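PDB 5I20: aromatic amino acid exporter YddG from Starkeya novella, which exports amino acids of many kinds, among them threonine, methionine, lysine and glutamate, from the cytoplasm across the bacterial inner membrane. Local coordinates for residues S208-L211 and A212-A215; L61-P64 and W65-V69; E179-A182 and G183-A187. All blocks are in the same frame, centred on the assembly; numbering follows the deposited sequence.

Interaction 1. Residues S208-L211 and A212-A215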
ATOM      1  N   SER A 208      14.396 -21.656   2.442  1.00 79.30           N
ATOM      2  CA  SER A 208      13.206 -21.168   3.132  1.00 78.33           C
ATOM      3  C   SER A 208      12.779 -19.776   2.679  1.00 79.34           C
ATOM      4  O   SER A 208      11.719 -19.291   3.071  1.00 80.93           O
ATOM      5  CB  SER A 208      13.434 -21.163   4.644  1.00 77.82           C
ATOM      6  OG  SER A 208      13.096 -22.416   5.206  1.00 80.69           O
ATOM      7  N   GLU A 209      13.601 -19.134   1.856  1.00 80.63           N
ATOM      8  CA  GLU A 209      13.249 -17.828   1.311  1.00 79.43           C
ATOM      9  C   GLU A 209      12.009 -17.933   0.429  1.00 78.90           C
ATOM     10  O   GLU A 209      11.265 -16.968   0.274  1.00 78.30           O
ATOM     11  CB  GLU A 209      14.415 -17.237   0.516  1.00 81.90           C
ATOM     12  CG  GLU A 209      15.625 -16.868   1.358  1.00 85.00           C
ATOM     13  CD  GLU A 209      16.759 -16.304   0.528  1.00 91.89           C
ATOM     14  OE1 GLU A 209      16.695 -16.407  -0.716  1.00 92.77           O
ATOM     15  OE2 GLU A 209      17.715 -15.757   1.117  1.00 96.25           O
ATOM     16  N   TRP A 210      11.791 -19.115  -0.139  1.00 77.36           N
ATOM     17  CA  TRP A 210      10.646 -19.342  -1.012  1.00 75.23           C
ATOM     18  C   TRP A 210       9.317 -19.247  -0.269  1.00 77.61           C
ATOM     19  O   TRP A 210       8.314 -18.820  -0.838  1.00 82.03           O
ATOM     20  CB  TRP A 210      10.758 -20.705  -1.696  1.00 68.28           C
ATOM     21  CG  TRP A 210      11.453 -20.650  -3.019  1.00 68.12           C
ATOM     22  CD1 TRP A 210      12.696 -21.131  -3.313  1.00 70.84           C
ATOM     23  CD2 TRP A 210      10.949 -20.073  -4.229  1.00 64.49           C
ATOM     24  NE1 TRP A 210      12.995 -20.894  -4.633  1.00 72.27           N
ATOM     25  CE2 TRP A 210      11.940 -20.245  -5.217  1.00 66.96           C
ATOM     26  CE3 TRP A 210       9.757 -19.429  -4.573  1.00 59.57           C
ATOM     27  CZ2 TRP A 210      11.773 -19.797  -6.524  1.00 65.05           C
ATOM     28  CZ3 TRP A 210       9.595 -18.985  -5.870  1.00 60.03           C
ATOM     29  CH2 TRP A 210      10.597 -19.170  -6.830  1.00 60.15           C
ATOM     30  N   LEU A 211       9.310 -19.642   0.999  1.00 77.82           N
ATOM     31  CA  LEU A 211       8.082 -19.643   1.786  1.00 79.61           C
ATOM     32  C   LEU A 211       7.596 -18.221   2.055  1.00 79.88           C
ATOM     33  O   LEU A 211       6.394 -17.969   2.129  1.00 81.32           O
ATOM     34  CB  LEU A 211       8.292 -20.394   3.101  1.00 86.59           C
ATOM     35  CG  LEU A 211       7.032 -20.791   3.873  1.00 92.22           C
ATOM     36  CD1 LEU A 211       5.958 -21.302   2.924  1.00 94.14           C
ATOM     37  CD2 LEU A 211       7.366 -21.848   4.914  1.00 94.24           C
ATOM     38  N   ALA A 212       8.536 -17.294   2.195  1.00 73.13           N
ATOM     39  CA  ALA A 212       8.198 -15.890   2.381  1.00 66.14           C
ATOM     40  C   ALA A 212       7.643 -15.309   1.088  1.00 67.94           C
ATOM     41  O   ALA A 212       6.699 -14.518   1.104  1.00 70.57           O
ATOM     42  CB  ALA A 212       9.412 -15.102   2.840  1.00 62.96           C
ATOM     43  N   VAL A 213       8.240 -15.708  -0.030  1.00 64.81           N
ATOM     44  CA  VAL A 213       7.788 -15.279  -1.346  1.00 59.35           C
ATOM     45  C   VAL A 213       6.325 -15.653  -1.561  1.00 60.19           C
ATOM     46  O   VAL A 213       5.520 -14.827  -1.993  1.00 58.95           O
ATOM     47  CB  VAL A 213       8.645 -15.898  -2.467  1.00 55.38           C
ATOM     48  CG1 VAL A 213       8.074 -15.553  -3.833  1.00 52.36           C
ATOM     49  CG2 VAL A 213      10.087 -15.430  -2.353  1.00 55.85           C
ATOM     50  N   VAL A 214       5.986 -16.898  -1.243  1.00 60.62           N
ATOM     51  CA  VAL A 214       4.621 -17.383  -1.408  1.00 62.04           C
ATOM     52  C   VAL A 214       3.655 -16.642  -0.483  1.00 66.14           C
ATOM     53  O   VAL A 214       2.540 -16.309  -0.879  1.00 66.99           O
ATOM     54  CB  VAL A 214       4.532 -18.899  -1.146  1.00 58.78           C
ATOM     55  CG1 VAL A 214       3.105 -19.393  -1.316  1.00 54.09           C
ATOM     56  CG2 VAL A 214       5.465 -19.647  -2.082  1.00 63.39           C
ATOM     57  N   ALA A 215       4.093 -16.378   0.745  1.00 67.09           N
ATOM     58  CA  ALA A 215       3.276 -15.657   1.716  1.00 61.95           C
ATOM     59  C   ALA A 215       2.954 -14.252   1.222  1.00 60.11           C
ATOM     60  O   ALA A 215       1.812 -13.798   1.311  1.00 56.02           O
ATOM     61  CB  ALA A 215       3.979 -15.593   3.061  1.00 60.06           C
TER
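Val213 holds CG1 anti to its backbone N (chi1 174°), which places CG2 beside that N and 3.3 Å from the carbonyl oxygen of Glu209. Val214 repeats the pose (chi1 180°), and its CG2 rests 3.2 Å from Trp210 O. Each valine thus packs one methyl on the carbonyl that accepts its own N-H. Val213 N donates to Glu209 O, Val214 N to Trp210 O over 3.0 Å and Ala215 N to Leu211 O, the i to i+4 bonds of an alpha helix; Ala212 N adds a weak bond to Glu209 O. The Trp210 indole comes obliquely to Val213, its CE3 4.3 Å from Val213 CB. Beyond this pair, Trp210 touches Leu38 and Val213 touches Leu35, Leu38 and Thr39, all of helix 32-53, and both meet Pro205. The carboxylate of Glu209 turns back, OE1 accepting a hydrogen bond from Val206 N. At this periplasmic start of helix 209-221, an acidic group near the amino end would be expected to interact well with the helix dipole, while the contact itself is held by main-chain bonds and apolar surface.

Interaction 2. Residues L61-P64 and W65-V69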
ATOM      1  N   LEU A  61     -11.959 -10.534 -18.252  1.00 84.22           N
ATOM      2  CA  LEU A  61     -10.730  -9.852 -18.649  1.00 81.39           C
ATOM      3  C   LEU A  61     -10.895  -9.079 -19.955  1.00 80.70           C
ATOM      4  O   LEU A  61      -9.948  -8.462 -20.443  1.00 81.67           O
ATOM      5  CB  LEU A  61      -9.580 -10.853 -18.772  1.00 82.56           C
ATOM      6  CG  LEU A  61      -9.138 -11.523 -17.467  1.00 82.15           C
ATOM      7  CD1 LEU A  61      -7.949 -12.437 -17.712  1.00 83.09           C
ATOM      8  CD2 LEU A  61      -8.812 -10.482 -16.403  1.00 77.13           C
ATOM      9  N   ARG A  62     -12.098  -9.119 -20.521  1.00 74.79           N
ATOM     10  CA  ARG A  62     -12.410  -8.308 -21.690  1.00 75.31           C
ATOM     11  C   ARG A  62     -12.791  -6.899 -21.245  1.00 73.11           C
ATOM     12  O   ARG A  62     -13.950  -6.632 -20.930  1.00 79.47           O
ATOM     13  CB  ARG A  62     -13.540  -8.940 -22.506  1.00 80.27           C
ATOM     14  N   GLN A  63     -11.806  -6.005 -21.214  1.00 66.10           N
ATOM     15  CA  GLN A  63     -12.015  -4.639 -20.741  1.00 65.65           C
ATOM     16  C   GLN A  63     -11.472  -3.612 -21.736  1.00 65.55           C
ATOM     17  O   GLN A  63     -10.546  -3.908 -22.493  1.00 65.02           O
ATOM     18  CB  GLN A  63     -11.347  -4.442 -19.375  1.00 64.13           C
ATOM     19  CG  GLN A  63     -11.869  -5.356 -18.281  1.00 63.74           C
ATOM     20  CD  GLN A  63     -13.285  -5.014 -17.860  1.00 67.37           C
ATOM     21  OE1 GLN A  63     -13.736  -3.880 -18.020  1.00 71.60           O
ATOM     22  NE2 GLN A  63     -13.993  -5.996 -17.317  1.00 62.19           N
ATOM     23  N   PRO A  64     -12.051  -2.398 -21.738  1.00 65.26           N
ATOM     24  CA  PRO A  64     -11.530  -1.296 -22.557  1.00 70.53           C
ATOM     25  C   PRO A  64     -10.127  -0.878 -22.118  1.00 73.94           C
ATOM     26  O   PRO A  64      -9.722  -1.192 -20.998  1.00 74.23           O
ATOM     27  CB  PRO A  64     -12.535  -0.163 -22.311  1.00 70.34           C
ATOM     28  CG  PRO A  64     -13.765  -0.836 -21.811  1.00 69.90           C
ATOM     29  CD  PRO A  64     -13.293  -2.026 -21.040  1.00 66.32           C
ATOM     30  N   TRP A  65      -9.402  -0.169 -22.980  1.00 72.19           N
ATOM     31  CA  TRP A  65      -8.038   0.246 -22.662  1.00 67.29           C
ATOM     32  C   TRP A  65      -7.888   1.217 -21.472  1.00 65.95           C
ATOM     33  O   TRP A  65      -6.842   1.204 -20.822  1.00 66.74           O
ATOM     34  CB  TRP A  65      -7.369   0.859 -23.903  1.00 66.81           C
ATOM     35  CG  TRP A  65      -7.960   2.152 -24.376  1.00 76.09           C
ATOM     36  CD1 TRP A  65      -8.921   2.314 -25.332  1.00 78.76           C
ATOM     37  CD2 TRP A  65      -7.619   3.469 -23.924  1.00 79.23           C
ATOM     38  NE1 TRP A  65      -9.203   3.648 -25.497  1.00 78.68           N
ATOM     39  CE2 TRP A  65      -8.419   4.378 -24.645  1.00 79.09           C
ATOM     40  CE3 TRP A  65      -6.720   3.967 -22.975  1.00 79.86           C
ATOM     41  CZ2 TRP A  65      -8.344   5.756 -24.449  1.00 80.70           C
ATOM     42  CZ3 TRP A  65      -6.648   5.335 -22.781  1.00 79.38           C
ATOM     43  CH2 TRP A  65      -7.455   6.214 -23.514  1.00 80.21           C
ATOM     44  N   PRO A  66      -8.903   2.062 -21.175  1.00 65.64           N
ATOM     45  CA  PRO A  66      -8.663   2.903 -19.993  1.00 59.91           C
ATOM     46  C   PRO A  66      -8.596   2.104 -18.692  1.00 60.74           C
ATOM     47  O   PRO A  66      -7.988   2.561 -17.725  1.00 58.26           O
ATOM     48  CB  PRO A  66      -9.871   3.849 -19.979  1.00 61.62           C
ATOM     49  CG  PRO A  66     -10.359   3.867 -21.378  1.00 63.15           C
ATOM     50  CD  PRO A  66     -10.126   2.482 -21.890  1.00 63.92           C
ATOM     51  N   VAL A  67      -9.220   0.931 -18.675  1.00 60.29           N
ATOM     52  CA  VAL A  67      -9.168   0.052 -17.513  1.00 58.47           C
ATOM     53  C   VAL A  67      -7.754  -0.496 -17.322  1.00 58.97           C
ATOM     54  O   VAL A  67      -7.239  -0.539 -16.202  1.00 60.68           O
ATOM     55  CB  VAL A  67     -10.173  -1.117 -17.645  1.00 53.96           C
ATOM     56  CG1 VAL A  67      -9.983  -2.123 -16.520  1.00 50.74           C
ATOM     57  CG2 VAL A  67     -11.599  -0.588 -17.659  1.00 53.80           C
ATOM     58  N   TRP A  68      -7.127  -0.899 -18.423  1.00 56.79           N
ATOM     59  CA  TRP A  68      -5.769  -1.431 -18.387  1.00 59.48           C
ATOM     60  C   TRP A  68      -4.727  -0.354 -18.113  1.00 56.04           C
ATOM     61  O   TRP A  68      -3.716  -0.614 -17.466  1.00 53.89           O
ATOM     62  CB  TRP A  68      -5.440  -2.139 -19.700  1.00 60.09           C
ATOM     63  CG  TRP A  68      -6.307  -3.320 -19.950  1.00 64.31           C
ATOM     64  CD1 TRP A  68      -7.317  -3.419 -20.861  1.00 68.10           C
ATOM     65  CD2 TRP A  68      -6.258  -4.574 -19.264  1.00 61.24           C
ATOM     66  NE1 TRP A  68      -7.894  -4.663 -20.791  1.00 68.95           N
ATOM     67  CE2 TRP A  68      -7.262  -5.392 -19.819  1.00 63.73           C
ATOM     68  CE3 TRP A  68      -5.458  -5.089 -18.239  1.00 61.68           C
ATOM     69  CZ2 TRP A  68      -7.490  -6.695 -19.383  1.00 64.52           C
ATOM     70  CZ3 TRP A  68      -5.685  -6.382 -17.808  1.00 66.18           C
ATOM     71  CH2 TRP A  68      -6.693  -7.171 -18.378  1.00 64.79           C
ATOM     72  N   VAL A  69      -4.966   0.851 -18.621  1.00 58.04           N
ATOM     73  CA  VAL A  69      -4.056   1.961 -18.367  1.00 59.26           C
ATOM     74  C   VAL A  69      -4.063   2.277 -16.876  1.00 54.61           C
ATOM     75  O   VAL A  69      -3.017   2.498 -16.271  1.00 54.05           O
ATOM     76  CB  VAL A  69      -4.441   3.215 -19.184  1.00 53.92           C
ATOM     77  CG1 VAL A  69      -3.680   4.432 -18.691  1.00 46.57           C
ATOM     78  CG2 VAL A  69      -4.169   2.984 -20.662  1.00 55.94           C
TER
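The chain runs extended through Gln63 and Pro64 and then turns into helix 65-88, with Pro64 as the N-cap residue and Val67 N donating to Pro64 O over 3.2 Å. Trp68 reaches back over this entry. With CG anti to its carbonyl carbon (chi1 -63°), the indole lies along the preceding loop and meets two main-chain oxygens at its edge. NE1 gives a weak, bent hydrogen bond to Gln63 O (3.2 Å, N-H...O angle 135°), while Leu61 O lies in the ring plane, 3.2 Å from Trp68 CZ2. Gln63 and Val67 pack at a slant, Gln63 CB lying 3.9 Å from Val67 CG1. The Gln63 chain bends at chi2, and its NE2 donates to Val60 O, which ties the amide to the loop. On the surface Pro64 CB meets Pro66 CD at 3.6 Å, and the same CD sits over one face of the Trp65 ring, offset toward the rim and 3.3 Å above its plane. Val67 is buried and also touches Phe173 and Val176. Pro66 lies in the first turn, where amide N-H groups have no acceptor within the helix, so a nitrogen without hydrogen costs no bond; here that turn starts a transmembrane helix at the cytoplasmic membrane boundary, with the edge of the Trp68 indole laid along the incoming loop.

Interaction 3. Residues E179-A182 and G183-A187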
ATOM      1  N   GLU A 179     -12.061  -9.138  -9.785  1.00 59.06           N
ATOM      2  CA  GLU A 179     -11.174 -10.165 -10.330  1.00 67.10           C
ATOM      3  C   GLU A 179     -10.285  -9.644 -11.460  1.00 66.04           C
ATOM      4  O   GLU A 179      -9.316 -10.298 -11.842  1.00 63.88           O
ATOM      5  CB  GLU A 179     -11.988 -11.368 -10.823  1.00 76.08           C
ATOM      6  CG  GLU A 179     -13.475 -11.097 -11.013  1.00 84.33           C
ATOM      7  CD  GLU A 179     -14.265 -11.216  -9.720  1.00 87.58           C
ATOM      8  OE1 GLU A 179     -13.947 -12.105  -8.902  1.00 88.79           O
ATOM      9  OE2 GLU A 179     -15.202 -10.413  -9.520  1.00 88.87           O
ATOM     10  N   VAL A 180     -10.618  -8.470 -11.988  1.00 63.02           N
ATOM     11  CA  VAL A 180      -9.834  -7.855 -13.055  1.00 60.86           C
ATOM     12  C   VAL A 180      -8.435  -7.475 -12.549  1.00 56.87           C
ATOM     13  O   VAL A 180      -7.472  -7.462 -13.319  1.00 57.25           O
ATOM     14  CB  VAL A 180     -10.565  -6.620 -13.635  1.00 59.53           C
ATOM     15  CG1 VAL A 180      -9.702  -5.898 -14.662  1.00 62.44           C
ATOM     16  CG2 VAL A 180     -11.886  -7.047 -14.263  1.00 58.38           C
ATOM     17  N   VAL A 181      -8.331  -7.202 -11.247  1.00 54.21           N
ATOM     18  CA  VAL A 181      -7.053  -6.896 -10.596  1.00 52.57           C
ATOM     19  C   VAL A 181      -6.014  -7.993 -10.847  1.00 54.01           C
ATOM     20  O   VAL A 181      -4.815  -7.719 -10.939  1.00 58.77           O
ATOM     21  CB  VAL A 181      -7.245  -6.688  -9.071  1.00 54.50           C
ATOM     22  CG1 VAL A 181      -5.907  -6.646  -8.341  1.00 53.52           C
ATOM     23  CG2 VAL A 181      -8.035  -5.411  -8.808  1.00 48.49           C
ATOM     24  N   ALA A 182      -6.481  -9.233 -10.974  1.00 58.39           N
ATOM     25  CA  ALA A 182      -5.613 -10.347 -11.342  1.00 55.98           C
ATOM     26  C   ALA A 182      -4.900 -10.063 -12.660  1.00 55.75           C
ATOM     27  O   ALA A 182      -3.725 -10.387 -12.823  1.00 55.76           O
ATOM     28  CB  ALA A 182      -6.415 -11.639 -11.435  1.00 55.90           C
ATOM     29  N   GLY A 183      -5.620  -9.449 -13.592  1.00 55.66           N
ATOM     30  CA  GLY A 183      -5.042  -9.054 -14.862  1.00 58.37           C
ATOM     31  C   GLY A 183      -3.994  -7.974 -14.677  1.00 55.89           C
ATOM     32  O   GLY A 183      -2.982  -7.952 -15.376  1.00 60.06           O
ATOM     33  N   PHE A 184      -4.245  -7.077 -13.729  1.00 55.90           N
ATOM     34  CA  PHE A 184      -3.295  -6.023 -13.391  1.00 52.13           C
ATOM     35  C   PHE A 184      -2.023  -6.618 -12.809  1.00 53.00           C
ATOM     36  O   PHE A 184      -0.915  -6.198 -13.147  1.00 54.26           O
ATOM     37  CB  PHE A 184      -3.901  -5.036 -12.389  1.00 50.06           C
ATOM     38  CG  PHE A 184      -5.124  -4.318 -12.887  1.00 52.50           C
ATOM     39  CD1 PHE A 184      -5.397  -4.226 -14.243  1.00 55.70           C
ATOM     40  CD2 PHE A 184      -5.999  -3.725 -11.990  1.00 48.53           C
ATOM     41  CE1 PHE A 184      -6.523  -3.561 -14.693  1.00 60.00           C
ATOM     42  CE2 PHE A 184      -7.125  -3.059 -12.431  1.00 48.22           C
ATOM     43  CZ  PHE A 184      -7.388  -2.976 -13.784  1.00 57.44           C
ATOM     44  N   CYS A 185      -2.190  -7.598 -11.926  1.00 52.24           N
ATOM     45  CA  CYS A 185      -1.057  -8.235 -11.267  1.00 52.65           C
ATOM     46  C   CYS A 185      -0.205  -9.030 -12.250  1.00 55.34           C
ATOM     47  O   CYS A 185       1.021  -8.929 -12.236  1.00 56.36           O
ATOM     48  CB  CYS A 185      -1.536  -9.144 -10.133  1.00 49.11           C
ATOM     49  SG  CYS A 185      -2.183  -8.254  -8.696  1.00 57.25           S
ATOM     50  N   LEU A 186      -0.857  -9.817 -13.103  1.00 56.54           N
ATOM     51  CA  LEU A 186      -0.143 -10.627 -14.084  1.00 55.80           C
ATOM     52  C   LEU A 186       0.603  -9.750 -15.081  1.00 57.12           C
ATOM     53  O   LEU A 186       1.749 -10.037 -15.435  1.00 59.78           O
ATOM     54  CB  LEU A 186      -1.106 -11.563 -14.818  1.00 51.74           C
ATOM     55  CG  LEU A 186      -1.715 -12.678 -13.964  1.00 53.90           C
ATOM     56  CD1 LEU A 186      -2.698 -13.513 -14.771  1.00 54.36           C
ATOM     57  CD2 LEU A 186      -0.625 -13.553 -13.360  1.00 54.20           C
ATOM     58  N   ALA A 187      -0.045  -8.679 -15.526  1.00 57.31           N
ATOM     59  CA  ALA A 187       0.591  -7.726 -16.429  1.00 57.18           C
ATOM     60  C   ALA A 187       1.776  -7.053 -15.746  1.00 59.39           C
ATOM     61  O   ALA A 187       2.847  -6.914 -16.340  1.00 60.60           O
ATOM     62  CB  ALA A 187      -0.411  -6.686 -16.905  1.00 55.87           C
TER
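Phe184 packs against Val180 and Val181, one turn earlier in the chain. The phenyl ring swings back toward the start of the helix, CG beside the backbone N (chi1 -61°), and meets Val180 at its far end and Val181 near CD2. Val180 comes to it obliquely with CG1, which sits 3.8 Å from Phe184 CZ. Val181 meets it at about a right angle, CG2 being 4.1 Å from Phe184 CD2. Over one face of the ring, offset toward its rim, stands the carbonyl oxygen of Val180. That oxygen accepts two N-H groups: Phe184 N bonds to it at 3.3 Å, and Gly183 N makes a shorter but weak, bent bond (2.7 Å, N-H...O angle 127°). The other branch of Val181, CG1, runs anti to its backbone N and touches Cys185 SG at 4.1 Å, so its two methyls serve different partners. Cys185 N bonds to Val181 O. One residue on, Leu186 N donates to Ala182 O, and Leu186 CG packs over the same oxygen at 3.3 Å. Most of the turn is buried, its amides held by these main-chain bonds at the cytoplasmic end of helix 181-199. Around it, Phe184 meets Val67 and Leu75 of helix 65-88, Cys185 touches Leu75 of helix 65-88 and Phe40 of helix 32-53, where Leu186 reaches Ile48, and Val181 and Ala182 lie against Tyr226 of helix 224-234.

How the interactions relate
Interactions 2 and 3 form one continuous cluster although they belong to different EamA domains: their centres are 11 Å apart, Val67 O lies 3.4 Å from Phe184 CZ, and Trp68 CZ3 lies 3.9 Å from Gly183 C. Both mark the cytoplasmic beginnings of transmembrane helices. Interaction 1 begins helix 209-221 at the periplasmic side, its centre about 21 Å from that of interaction 3 and about 32 Å from that of interaction 2, touching neither. Substrates bind in a large central cavity; the three contacts lie off-centre, their centres about 16 to 22 Å from that of the chain. A bound monoolein lipid lies about 10 Å from the side chain of Val213, and one lies about 9 Å from that of Glu179.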